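Local coordinates for putative fimbrium tip subunit Fim1F (PDB 3R4R), which is a putative component of the fimbrium tip, part of the surface filaments that mediate cell adhesion and biofilm formation, at residues Thr39-Ile44 with Ser169-Tyr174; Phe114-Thr119 with Val123-Thr128; Thr231-Asp236 with Lys260-Asn265; Val245-Gly248 with Glu253-Phe256. All coordinates share one frame; numbering follows the deposited sequence. Where two conformers were deposited one is given.

Contact 1. Residues Thr39-Ile44 with Ser169-Tyr174; sequences TEELTI and SAKIEY. With SO4 (sulfate ion), chain D; EDO (1,2-ethanediol), chain E.
K171 reaches E41 from its strand, and the two side chains, crossing at about a right angle, meet in a salt bridge. K171 NZ lies 2.8 Å from E41 OE1, on the syn lone pair of that oxygen. The lysine spans the gap because CG stands anti to the backbone N (chi1 178°) and every later torsion is extended, which suits the 9.7 Å between the CA atoms of E41 and K171. Both carboxylate oxygens of the buried E41 are satisfied: OE1 also accepts from T38 N, and OE2 bonds to the hydroxyl of Y230. K171 NZ has a weak second acceptor in Y36 O, and the lysine a cation-pi contact with Y266; E41 O accepts from K144 NZ. With an alanine at K171, the E41 carboxylate would probably lose its countercharge. T39 O accepts from T43 OG1 (2.8 Å) and L42 N, from opposite faces of its plane. A sulfate, probably from the crystallisation liquor, accepts from T39 N. This weakly bonded helical turn, about 39-42, is tied by the salt bridge to strand 161-179, whose segment 169-174 pairs by backbone bonds with strands 228-232 and 266-273.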
loop_
_atom_site.group_PDB
_atom_site.type_symbol
_atom_site.label_atom_id
_atom_site.label_comp_id
_atom_site.label_asym_id
_atom_site.label_seq_id
_atom_site.Cartn_x
_atom_site.Cartn_y
_atom_site.Cartn_z
ATOM N N THR A 39 -4.404 -5.452 -12.783
ATOM C CA THR A 39 -5.242 -4.285 -13.063
ATOM C C THR A 39 -6.029 -3.997 -11.804
ATOM O O THR A 39 -6.108 -2.820 -11.429
ATOM C CB THR A 39 -6.113 -4.518 -14.311
ATOM O OG1 THR A 39 -5.243 -4.518 -15.447
ATOM C CG2 THR A 39 -7.151 -3.416 -14.529
ATOM N N GLU A 40 -6.512 -5.050 -11.094
ATOM C CA GLU A 40 -7.228 -4.868 -9.820
ATOM C C GLU A 40 -6.339 -4.175 -8.778
ATOM O O GLU A 40 -6.740 -3.178 -8.191
ATOM C CB GLU A 40 -7.730 -6.194 -9.242
ATOM C CG GLU A 40 -8.787 -6.927 -10.040
ATOM C CD GLU A 40 -9.048 -8.320 -9.495
ATOM O OE1 GLU A 40 -9.453 -8.446 -8.315
ATOM O OE2 GLU A 40 -8.835 -9.293 -10.253
ATOM N N GLU A 41 -5.119 -4.669 -8.602
ATOM C CA GLU A 41 -4.167 -4.166 -7.613
ATOM C C GLU A 41 -3.694 -2.724 -7.926
ATOM O O GLU A 41 -3.209 -2.046 -7.022
ATOM C CB GLU A 41 -2.968 -5.096 -7.530
ATOM C CG GLU A 41 -3.369 -6.467 -7.001
ATOM C CD GLU A 41 -2.288 -7.522 -6.928
ATOM O OE1 GLU A 41 -1.310 -7.443 -7.707
ATOM O OE2 GLU A 41 -2.450 -8.467 -6.124
ATOM N N LEU A 42 -3.884 -2.253 -9.157
ATOM C CA LEU A 42 -3.528 -0.902 -9.588
ATOM C C LEU A 42 -4.718 0.036 -9.502
ATOM O O LEU A 42 -4.552 1.243 -9.694
ATOM C CB LEU A 42 -2.988 -0.904 -11.034
ATOM C CG LEU A 42 -1.625 -1.524 -11.296
ATOM C CD1 LEU A 42 -1.420 -1.803 -12.795
ATOM C CD2 LEU A 42 -0.500 -0.670 -10.733
ATOM N N THR A 43 -5.918 -0.511 -9.251
ATOM C CA THR A 43 -7.176 0.249 -9.227
ATOM C C THR A 43 -7.270 1.132 -8.008
ATOM O O THR A 43 -6.952 0.719 -6.891
ATOM C CB THR A 43 -8.396 -0.702 -9.267
ATOM O OG1 THR A 43 -8.339 -1.415 -10.484
ATOM C CG2 THR A 43 -9.740 0.019 -9.222
ATOM N N ILE A 44 -7.757 2.349 -8.247
ATOM C CA ILE A 44 -8.102 3.342 -7.258
ATOM C C ILE A 44 -9.596 3.607 -7.443
ATOM O O ILE A 44 -10.011 4.033 -8.525
ATOM C CB ILE A 44 -7.217 4.603 -7.349
ATOM C CG1 ILE A 44 -5.750 4.253 -7.129
ATOM C CG2 ILE A 44 -7.697 5.693 -6.350
ATOM C CD1 ILE A 44 -4.808 5.389 -7.405
ATOM N N SER A 169 0.373 -2.112 1.541
ATOM C CA SER A 169 0.438 -3.515 1.909
ATOM C C SER A 169 1.528 -4.230 1.142
ATOM O O SER A 169 2.019 -3.727 0.128
ATOM C CB SER A 169 -0.904 -4.197 1.645
ATOM O OG SER A 169 -1.216 -4.194 0.264
ATOM N N ALA A 170 1.906 -5.407 1.643
ATOM C CA ALA A 170 2.774 -6.359 0.969
ATOM C C ALA A 170 1.914 -7.449 0.327
ATOM O O ALA A 170 0.873 -7.800 0.890
ATOM C CB ALA A 170 3.770 -6.948 1.943
ATOM N N LYS A 171 2.313 -7.944 -0.863
ATOM C CA LYS A 171 1.617 -9.015 -1.569
ATOM C C LYS A 171 2.400 -10.319 -1.373
ATOM O O LYS A 171 3.610 -10.365 -1.609
ATOM C CB LYS A 171 1.446 -8.649 -3.059
ATOM C CG LYS A 171 0.753 -9.721 -3.934
ATOM C CD LYS A 171 0.744 -9.291 -5.410
ATOM C CE LYS A 171 0.151 -10.329 -6.324
ATOM N NZ LYS A 171 0.134 -9.860 -7.737
ATOM N N ILE A 172 1.717 -11.364 -0.896
ATOM C CA ILE A 172 2.373 -12.664 -0.613
ATOM C C ILE A 172 1.658 -13.787 -1.375
ATOM O O ILE A 172 0.452 -13.974 -1.206
ATOM C CB ILE A 172 2.422 -12.990 0.924
ATOM C CG1 ILE A 172 2.982 -11.818 1.778
ATOM C CG2 ILE A 172 3.184 -14.310 1.196
ATOM C CD1 ILE A 172 2.852 -12.078 3.312
ATOM N N GLU A 173 2.408 -14.532 -2.213
ATOM C CA GLU A 173 1.882 -15.679 -2.950
ATOM C C GLU A 173 2.550 -16.990 -2.475
ATOM O O GLU A 173 3.757 -17.138 -2.617
ATOM C CB GLU A 173 2.083 -15.498 -4.470
ATOM C CG GLU A 173 1.492 -16.650 -5.293
ATOM C CD GLU A 173 1.693 -16.661 -6.799
ATOM O OE1 GLU A 173 2.530 -15.879 -7.306
ATOM O OE2 GLU A 173 1.041 -17.494 -7.471
ATOM N N TYR A 174 1.784 -17.923 -1.901
ATOM C CA TYR A 174 2.304 -19.255 -1.560
ATOM C C TYR A 174 2.210 -20.101 -2.826
ATOM O O TYR A 174 1.112 -20.254 -3.364
ATOM C CB TYR A 174 1.575 -19.889 -0.357
ATOM C CG TYR A 174 1.816 -21.379 -0.201
ATOM C CD1 TYR A 174 3.020 -21.863 0.303
ATOM C CD2 TYR A 174 0.819 -22.301 -0.498
ATOM C CE1 TYR A 174 3.237 -23.229 0.477
ATOM C CE2 TYR A 174 1.025 -23.671 -0.335
ATOM C CZ TYR A 174 2.235 -24.132 0.158
ATOM O OH TYR A 174 2.443 -25.481 0.309
HETATM S S SO4 D . -4.345 -8.091 -15.493
HETATM O O1 SO4 D . -3.395 -7.059 -15.055
HETATM O O2 SO4 D . -5.197 -8.495 -14.366
HETATM O O3 SO4 D . -5.190 -7.561 -16.574
HETATM O O4 SO4 D . -3.592 -9.250 -15.980
HETATM C C1 EDO E . 2.637 -4.773 -3.364
HETATM O O1 EDO E . 1.284 -5.032 -2.938
HETATM C C2 EDO E . 2.738 -5.022 -4.873
HETATM O O2 EDO E . 3.866 -4.317 -5.418
#

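Contact 2. Residues Phe114-Thr119 with Val123-Thr128; sequences FDNLTT and VDNSYT
L117 and Y127 form the apolar heart of this contact. The CD1 methyl of L117 lies over one face of the Y127 ring in a CH-pi contact, 3.8 Å from the ring centroid and 14° off its normal, while L117 CB packs on Y127 CE1 at 3.6 Å. Branching at CG lets the leucine divide its methyls: CD2 turns to S126 O, 3.6 Å away. F114 adds its CB against Y127 CE2. The backbone bonds are few and weak: T118 N to N125 O, and Y127 N to T119 O at 3.4 Å, the oxygen that meets the Y127 ring at its edge. Two CA-H...O contacts supplement them, S126 CA to T119 O and L117 CA to N125 O. One water bonds the hydroxyls of T118 and T119, with T119 OG1 2.7 Å from it. The T119 hydroxyl faces this water because OG1 sits between the backbone N and the carbonyl carbon (chi1 64°). The phenol of Y127 suits a buried place where its hydroxyl still finds polar partners, H48 and R58, while its ring meets F52. The arrangement is an irregular loop folded on itself between strands 96-104 and 131-132, with a type I beta turn at 114-117 and a single beta bridge, T119 to S126.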
loop_
_atom_site.group_PDB
_atom_site.type_symbol
_atom_site.label_atom_id
_atom_site.label_comp_id
_atom_site.label_asym_id
_atom_site.label_seq_id
_atom_site.Cartn_x
_atom_site.Cartn_y
_atom_site.Cartn_z
ATOM N N PHE A 114 -9.848 11.015 7.413
ATOM C CA PHE A 114 -8.768 12.009 7.552
ATOM C C PHE A 114 -9.275 13.452 7.522
ATOM O O PHE A 114 -8.470 14.396 7.641
ATOM C CB PHE A 114 -7.767 11.814 6.396
ATOM C CG PHE A 114 -7.535 10.363 6.025
ATOM C CD1 PHE A 114 -6.772 9.534 6.832
ATOM C CD2 PHE A 114 -8.071 9.832 4.863
ATOM C CE1 PHE A 114 -6.613 8.185 6.525
ATOM C CE2 PHE A 114 -7.901 8.479 4.548
ATOM C CZ PHE A 114 -7.169 7.669 5.387
ATOM N N ASP A 115 -10.603 13.629 7.363
ATOM C CA ASP A 115 -11.251 14.929 7.223
ATOM C C ASP A 115 -11.040 15.875 8.419
ATOM O O ASP A 115 -11.026 17.090 8.203
ATOM C CB ASP A 115 -12.761 14.758 7.032
ATOM C CG ASP A 115 -13.157 14.166 5.708
ATOM O OD1 ASP A 115 -12.263 13.852 4.909
ATOM O OD2 ASP A 115 -14.359 14.069 5.447
ATOM N N ASN A 116 -10.872 15.352 9.627
ATOM C CA ASN A 116 -10.689 16.179 10.817
ATOM C C ASN A 116 -9.199 16.399 11.140
ATOM O O ASN A 116 -8.899 17.002 12.172
ATOM C CB ASN A 116 -11.400 15.544 12.033
ATOM C CG ASN A 116 -10.999 14.107 12.300
ATOM O OD1 ASN A 116 -10.649 13.327 11.386
ATOM N ND2 ASN A 116 -11.127 13.703 13.558
ATOM N N LEU A 117 -8.273 15.919 10.287
ATOM C CA LEU A 117 -6.817 16.065 10.501
ATOM C C LEU A 117 -6.387 17.430 9.932
ATOM O O LEU A 117 -6.410 17.649 8.728
ATOM C CB LEU A 117 -6.047 14.887 9.873
ATOM C CG LEU A 117 -6.475 13.477 10.308
ATOM C CD1 LEU A 117 -5.665 12.430 9.579
ATOM C CD2 LEU A 117 -6.347 13.282 11.827
ATOM N N THR A 118 -6.078 18.372 10.823
ATOM C CA THR A 118 -5.835 19.769 10.466
ATOM C C THR A 118 -4.332 20.082 10.229
ATOM O O THR A 118 -4.028 21.163 9.711
ATOM C CB THR A 118 -6.379 20.659 11.578
ATOM O OG1 THR A 118 -5.785 20.244 12.799
ATOM C CG2 THR A 118 -7.891 20.532 11.734
ATOM N N THR A 119 -3.414 19.161 10.589
ATOM C CA THR A 119 -1.966 19.323 10.372
ATOM C C THR A 119 -1.356 18.021 9.878
ATOM O O THR A 119 -1.864 16.959 10.211
ATOM C CB THR A 119 -1.219 19.800 11.649
ATOM O OG1 THR A 119 -1.298 18.812 12.690
ATOM C CG2 THR A 119 -1.673 21.174 12.132
ATOM N N VAL A 123 0.785 16.875 17.471
ATOM C CA VAL A 123 0.547 16.068 18.678
ATOM C C VAL A 123 -0.851 15.412 18.584
ATOM O O VAL A 123 -0.979 14.182 18.704
ATOM C CB VAL A 123 0.699 16.923 19.961
ATOM N N ASP A 124 -1.884 16.252 18.337
ATOM C CA ASP A 124 -3.285 15.850 18.180
ATOM C C ASP A 124 -3.796 16.119 16.759
ATOM O O ASP A 124 -3.360 17.095 16.129
ATOM C CB ASP A 124 -4.180 16.600 19.190
ATOM C CG ASP A 124 -3.962 16.275 20.658
ATOM O OD1 ASP A 124 -3.280 15.259 20.956
ATOM O OD2 ASP A 124 -4.529 16.993 21.511
ATOM N N ASN A 125 -4.704 15.232 16.270
ATOM C CA ASN A 125 -5.407 15.293 14.980
ATOM C C ASN A 125 -4.414 15.534 13.812
ATOM O O ASN A 125 -4.552 16.479 13.022
ATOM C CB ASN A 125 -6.505 16.400 14.997
ATOM C CG ASN A 125 -7.513 16.282 16.116
ATOM O OD1 ASN A 125 -8.229 15.286 16.278
ATOM N ND2 ASN A 125 -7.589 17.313 16.922
ATOM N N SER A 126 -3.436 14.652 13.697
ATOM C CA SER A 126 -2.445 14.743 12.630
ATOM C C SER A 126 -2.430 13.477 11.767
ATOM O O SER A 126 -2.850 12.395 12.215
ATOM C CB SER A 126 -1.059 14.989 13.206
ATOM O OG SER A 126 -0.690 13.991 14.144
ATOM N N TYR A 127 -1.948 13.622 10.511
ATOM C CA TYR A 127 -1.817 12.527 9.566
ATOM C C TYR A 127 -0.721 11.583 9.988
ATOM O O TYR A 127 -0.852 10.389 9.747
ATOM C CB TYR A 127 -1.530 13.047 8.153
ATOM C CG TYR A 127 -2.736 13.629 7.453
ATOM C CD1 TYR A 127 -3.081 14.969 7.614
ATOM C CD2 TYR A 127 -3.487 12.864 6.567
ATOM C CE1 TYR A 127 -4.153 15.526 6.922
ATOM C CE2 TYR A 127 -4.546 13.419 5.852
ATOM C CZ TYR A 127 -4.877 14.748 6.037
ATOM O OH TYR A 127 -5.962 15.288 5.397
ATOM N N THR A 128 0.370 12.103 10.617
ATOM C CA THR A 128 1.484 11.256 11.071
ATOM C C THR A 128 1.047 10.372 12.261
ATOM O O THR A 128 1.572 9.267 12.411
ATOM C CB THR A 128 2.712 12.081 11.436
ATOM O OG1 THR A 128 2.311 13.129 12.324
ATOM C CG2 THR A 128 3.407 12.662 10.203
HETATM O O HOH W 1 -3.346 18.995 14.460
#

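Contact 3. Residues Thr231-Asp236 with Lys260-Asn265; sequences TYEISD and KFIKGN
E233 extends its side chain (chi2 -176°) toward K263, whose own chain starts with CG between the backbone N and the carbonyl carbon (chi1 65°) and bends at its last torsion, bringing the ammonium back onto the carboxylate. The lysine belongs to a type II beta turn, I262 to N265, in the transthyretin-like C-terminal domain, and the glutamate lies in the chain leading on from strand 228-232. E233 OE2 is gripped twice by one residue: K263 NZ forms a salt bridge with it at 2.7 Å, on the syn side, and K263 N donates to it at 3.2 Å, on the anti side. Both donors come from the same face of the carboxylate, each about 30° out of its plane. E233 OE1 accepts from the backbone N of E212 and of N213, and K263 NZ has a second carboxylate in E212. These bonds satisfy a buried ion pair and restrain the rotation of the glutamate head. A long acid suits position 233, since it can reach both ends of the lysine. I262 lays its CG2 methyl beside E233 OE2, and a water bridges I234 N to F261 O. G264 takes the positive phi usual at this place in a type II turn, which favours glycine over residues with a side chain. Across the turn, N265 ND2 donates to I262 O at 3.1 Å, in its own amide plane but from above that of the carbonyl.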
loop_
_atom_site.group_PDB
_atom_site.type_symbol
_atom_site.label_atom_id
_atom_site.label_comp_id
_atom_site.label_asym_id
_atom_site.label_seq_id
_atom_site.Cartn_x
_atom_site.Cartn_y
_atom_site.Cartn_z
ATOM N N THR A 231 -1.051 -8.132 3.655
ATOM C CA THR A 231 -0.845 -7.671 5.027
ATOM C C THR A 231 -0.156 -6.299 5.030
ATOM O O THR A 231 0.628 -5.985 4.122
ATOM C CB THR A 231 -0.022 -8.691 5.851
ATOM O OG1 THR A 231 0.172 -8.182 7.167
ATOM C CG2 THR A 231 1.347 -8.998 5.238
ATOM N N TYR A 232 -0.412 -5.502 6.088
ATOM C CA TYR A 232 0.341 -4.293 6.282
ATOM C C TYR A 232 1.648 -4.693 6.964
ATOM O O TYR A 232 1.669 -5.745 7.609
ATOM C CB TYR A 232 -0.453 -3.239 7.075
ATOM C CG TYR A 232 -1.704 -2.685 6.434
ATOM C CD1 TYR A 232 -1.654 -2.079 5.177
ATOM C CD2 TYR A 232 -2.874 -2.536 7.171
ATOM C CE1 TYR A 232 -2.791 -1.513 4.599
ATOM C CE2 TYR A 232 -3.999 -1.905 6.632
ATOM C CZ TYR A 232 -3.957 -1.410 5.338
ATOM O OH TYR A 232 -5.063 -0.821 4.785
ATOM N N GLU A 233 2.751 -3.928 6.773
ATOM C CA GLU A 233 4.052 -4.122 7.458
ATOM C C GLU A 233 3.936 -4.404 8.950
ATOM O O GLU A 233 3.013 -3.900 9.603
ATOM C CB GLU A 233 4.928 -2.864 7.346
ATOM C CG GLU A 233 5.457 -2.533 5.985
ATOM C CD GLU A 233 6.376 -1.336 5.974
ATOM O OE1 GLU A 233 6.219 -0.388 6.785
ATOM O OE2 GLU A 233 7.241 -1.332 5.076
ATOM N N ILE A 234 4.919 -5.127 9.502
ATOM C CA ILE A 234 4.995 -5.460 10.913
ATOM C C ILE A 234 6.423 -5.175 11.366
ATOM O O ILE A 234 7.321 -5.926 10.980
ATOM C CB ILE A 234 4.558 -6.920 11.123
ATOM C CG1 ILE A 234 3.139 -7.166 10.529
ATOM C CG2 ILE A 234 4.650 -7.275 12.604
ATOM C CD1 ILE A 234 2.657 -8.593 10.369
ATOM N N SER A 235 6.623 -4.083 12.175
ATOM C CA SER A 235 7.931 -3.637 12.672
ATOM C C SER A 235 8.505 -4.565 13.754
ATOM O O SER A 235 9.726 -4.777 13.770
ATOM C CB SER A 235 7.844 -2.224 13.244
ATOM O OG SER A 235 6.963 -2.153 14.353
ATOM N N ASP A 236 7.649 -5.082 14.678
ATOM C CA ASP A 236 8.128 -5.949 15.768
ATOM C C ASP A 236 8.941 -7.113 15.186
ATOM O O ASP A 236 8.470 -7.845 14.303
ATOM C CB ASP A 236 6.966 -6.467 16.635
ATOM C CG ASP A 236 7.353 -7.250 17.887
ATOM O OD1 ASP A 236 8.558 -7.325 18.200
ATOM O OD2 ASP A 236 6.445 -7.754 18.573
ATOM N N LYS A 260 9.956 -9.237 7.319
ATOM C CA LYS A 260 10.566 -9.443 6.003
ATOM C C LYS A 260 9.624 -8.946 4.883
ATOM O O LYS A 260 10.081 -8.715 3.755
ATOM C CB LYS A 260 10.927 -10.928 5.774
ATOM C CG LYS A 260 12.003 -11.533 6.681
ATOM C CD LYS A 260 13.404 -10.979 6.439
ATOM N N PHE A 261 8.317 -8.758 5.195
ATOM C CA PHE A 261 7.304 -8.362 4.222
ATOM C C PHE A 261 7.086 -6.851 4.299
ATOM O O PHE A 261 6.370 -6.361 5.175
ATOM C CB PHE A 261 6.007 -9.139 4.472
ATOM C CG PHE A 261 6.237 -10.623 4.594
ATOM C CD1 PHE A 261 6.362 -11.422 3.459
ATOM C CD2 PHE A 261 6.330 -11.226 5.840
ATOM C CE1 PHE A 261 6.575 -12.791 3.569
ATOM C CE2 PHE A 261 6.599 -12.579 5.947
ATOM C CZ PHE A 261 6.687 -13.365 4.811
ATOM N N ILE A 262 7.758 -6.113 3.404
ATOM C CA ILE A 262 7.739 -4.657 3.366
ATOM C C ILE A 262 6.664 -4.201 2.385
ATOM O O ILE A 262 6.461 -4.827 1.358
ATOM C CB ILE A 262 9.157 -4.117 2.979
ATOM C CG1 ILE A 262 10.261 -4.633 3.939
ATOM C CG2 ILE A 262 9.204 -2.580 2.890
ATOM C CD1 ILE A 262 11.678 -4.707 3.307
ATOM N N LYS A 263 5.959 -3.120 2.727
ATOM C CA LYS A 263 4.949 -2.480 1.894
ATOM C C LYS A 263 5.496 -2.165 0.496
ATOM O O LYS A 263 6.633 -1.682 0.358
ATOM C CB LYS A 263 4.462 -1.183 2.558
ATOM C CG LYS A 263 5.542 -0.105 2.667
ATOM C CD LYS A 263 5.101 1.049 3.546
ATOM C CE LYS A 263 6.239 1.975 3.876
ATOM N NZ LYS A 263 7.373 1.308 4.614
ATOM N N GLY A 264 4.671 -2.400 -0.511
ATOM C CA GLY A 264 5.027 -2.107 -1.887
ATOM C C GLY A 264 5.891 -3.160 -2.521
ATOM O O GLY A 264 6.531 -2.879 -3.530
ATOM N N ASN A 265 5.916 -4.371 -1.932
ATOM C CA ASN A 265 6.691 -5.489 -2.459
ATOM C C ASN A 265 5.804 -6.729 -2.694
ATOM O O ASN A 265 4.757 -6.863 -2.062
ATOM C CB ASN A 265 7.848 -5.844 -1.520
ATOM C CG ASN A 265 8.947 -4.810 -1.440
ATOM O OD1 ASN A 265 9.845 -4.756 -2.279
ATOM N ND2 ASN A 265 8.926 -4.012 -0.401
HETATM O O HOH W 2 6.416 -6.609 7.649
#

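Contact 4. Residues Val245-Gly248 with Glu253-Phe256; sequences VQSG and EYPF
Y254 meets both S247 and V245, and it is the residue of 253-256 that makes the contact. E253, already within strand 251-257, has its CA 6.7 Å from that of V245, the nearest approach of the two backbones; its side chain leaves on the other side, fitting a charged residue exposed to solvent. At Y254 the side chain turns toward 245-248, its CG anti to the carbonyl carbon and beside the backbone N (chi1 -57°), which carries the ring across to the neighbouring strand. Ring atom CE2 comes within 3.9 Å of V245 CB, an apolar contact that suits a valine, whose beta-branching places its bulk close to the backbone. Farther out, the phenol oxygen reaches the serine: Y254 OH and S247 OG are 3.2 Å apart and hydrogen-bonded, the serine oxygen lying near the ring plane at its edge. W280 also meets the ring, their planes at about 55°. A leucine in place of Y254 would probably leave S247 OG without this hydroxyl partner and uncover part of V245. F256, buried, packs on V241 and F261 and takes no part across the pair. The whole is the end of a beta hairpin, strands 240-246 and 251-257, in which an aromatic side chain packs across the antiparallel pair close to the turn.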
loop_
_atom_site.group_PDB
_atom_site.type_symbol
_atom_site.label_atom_id
_atom_site.label_comp_id
_atom_site.label_asym_id
_atom_site.label_seq_id
_atom_site.Cartn_x
_atom_site.Cartn_y
_atom_site.Cartn_z
ATOM N N VAL A 245 0.477 -25.805 6.663
ATOM C CA VAL A 245 0.466 -26.562 5.411
ATOM C C VAL A 245 0.300 -28.050 5.738
ATOM O O VAL A 245 0.933 -28.526 6.680
ATOM C CB VAL A 245 1.774 -26.264 4.618
ATOM C CG1 VAL A 245 1.884 -27.098 3.353
ATOM C CG2 VAL A 245 1.886 -24.777 4.277
ATOM N N GLN A 246 -0.581 -28.765 4.981
ATOM C CA GLN A 246 -0.852 -30.203 5.136
ATOM C C GLN A 246 0.413 -31.036 4.928
ATOM O O GLN A 246 1.103 -30.895 3.915
ATOM C CB GLN A 246 -1.947 -30.699 4.169
ATOM C CG GLN A 246 -3.376 -30.337 4.592
ATOM C CD GLN A 246 -3.897 -31.073 5.829
ATOM O OE1 GLN A 246 -4.795 -30.579 6.524
ATOM N NE2 GLN A 246 -3.363 -32.264 6.141
ATOM N N SER A 247 0.709 -31.896 5.908
ATOM C CA SER A 247 1.883 -32.763 5.903
ATOM C C SER A 247 1.466 -34.208 6.193
ATOM O O SER A 247 2.307 -35.044 6.543
ATOM C CB SER A 247 2.896 -32.258 6.925
ATOM O OG SER A 247 3.199 -30.889 6.690
ATOM N N GLY A 248 0.173 -34.484 6.001
ATOM C CA GLY A 248 -0.440 -35.787 6.222
ATOM C C GLY A 248 -1.733 -35.689 7.002
ATOM O O GLY A 248 -2.686 -35.041 6.547
ATOM N N GLU A 253 2.839 -26.336 11.349
ATOM C CA GLU A 253 3.070 -24.892 11.357
ATOM C C GLU A 253 4.480 -24.575 10.883
ATOM O O GLU A 253 5.416 -25.305 11.197
ATOM C CB GLU A 253 2.837 -24.265 12.736
ATOM C CG GLU A 253 1.383 -24.155 13.157
ATOM C CD GLU A 253 1.133 -23.295 14.386
ATOM O OE1 GLU A 253 2.111 -22.816 15.007
ATOM O OE2 GLU A 253 -0.055 -23.059 14.698
ATOM N N TYR A 254 4.623 -23.487 10.121
ATOM C CA TYR A 254 5.888 -23.014 9.570
ATOM C C TYR A 254 5.963 -21.476 9.747
ATOM O O TYR A 254 5.161 -20.745 9.158
ATOM C CB TYR A 254 6.051 -23.442 8.097
ATOM C CG TYR A 254 5.957 -24.941 7.875
ATOM C CD1 TYR A 254 7.051 -25.773 8.108
ATOM C CD2 TYR A 254 4.782 -25.525 7.404
ATOM C CE1 TYR A 254 6.976 -27.150 7.886
ATOM C CE2 TYR A 254 4.695 -26.902 7.185
ATOM C CZ TYR A 254 5.796 -27.710 7.428
ATOM O OH TYR A 254 5.721 -29.072 7.228
ATOM N N PRO A 255 6.891 -20.970 10.592
ATOM C CA PRO A 255 6.922 -19.521 10.859
ATOM C C PRO A 255 7.930 -18.755 9.993
ATOM O O PRO A 255 9.029 -19.247 9.703
ATOM C CB PRO A 255 7.341 -19.452 12.332
ATOM C CG PRO A 255 7.927 -20.828 12.668
ATOM C CD PRO A 255 7.870 -21.685 11.438
ATOM N N PHE A 256 7.545 -17.521 9.613
ATOM C CA PHE A 256 8.350 -16.588 8.818
ATOM C C PHE A 256 8.519 -15.263 9.574
ATOM O O PHE A 256 7.588 -14.864 10.280
ATOM C CB PHE A 256 7.712 -16.348 7.433
ATOM C CG PHE A 256 7.679 -17.570 6.531
ATOM C CD1 PHE A 256 6.665 -18.509 6.641
ATOM C CD2 PHE A 256 8.630 -17.744 5.537
ATOM C CE1 PHE A 256 6.663 -19.654 5.839
ATOM C CE2 PHE A 256 8.608 -18.865 4.714
ATOM C CZ PHE A 256 7.656 -19.843 4.901
#

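Contact 3 is the buried one, while contacts 1, 2 and 4 are partly buried. Contacts 1 and 3 share a sheet: strand 161-179 pairs with strand 228-232, and backbone atoms of A170 and K171 lie within probable hydrogen-bonding distance of T231 and N265. Both rest on a glutamate-lysine salt bridge. Contact 4, nested in the loop closed by contact 3, touches it where F256 packs on F261, and contact 1 where Y174 meets V245. It carries no charge pair: one tyrosine ring packs on a valine and shares a hydroxyl bond with a serine. Contact 2, about 42 Å from contact 4 between centres and across the chain's centre, depends on apolar packing, weak backbone bonds and water.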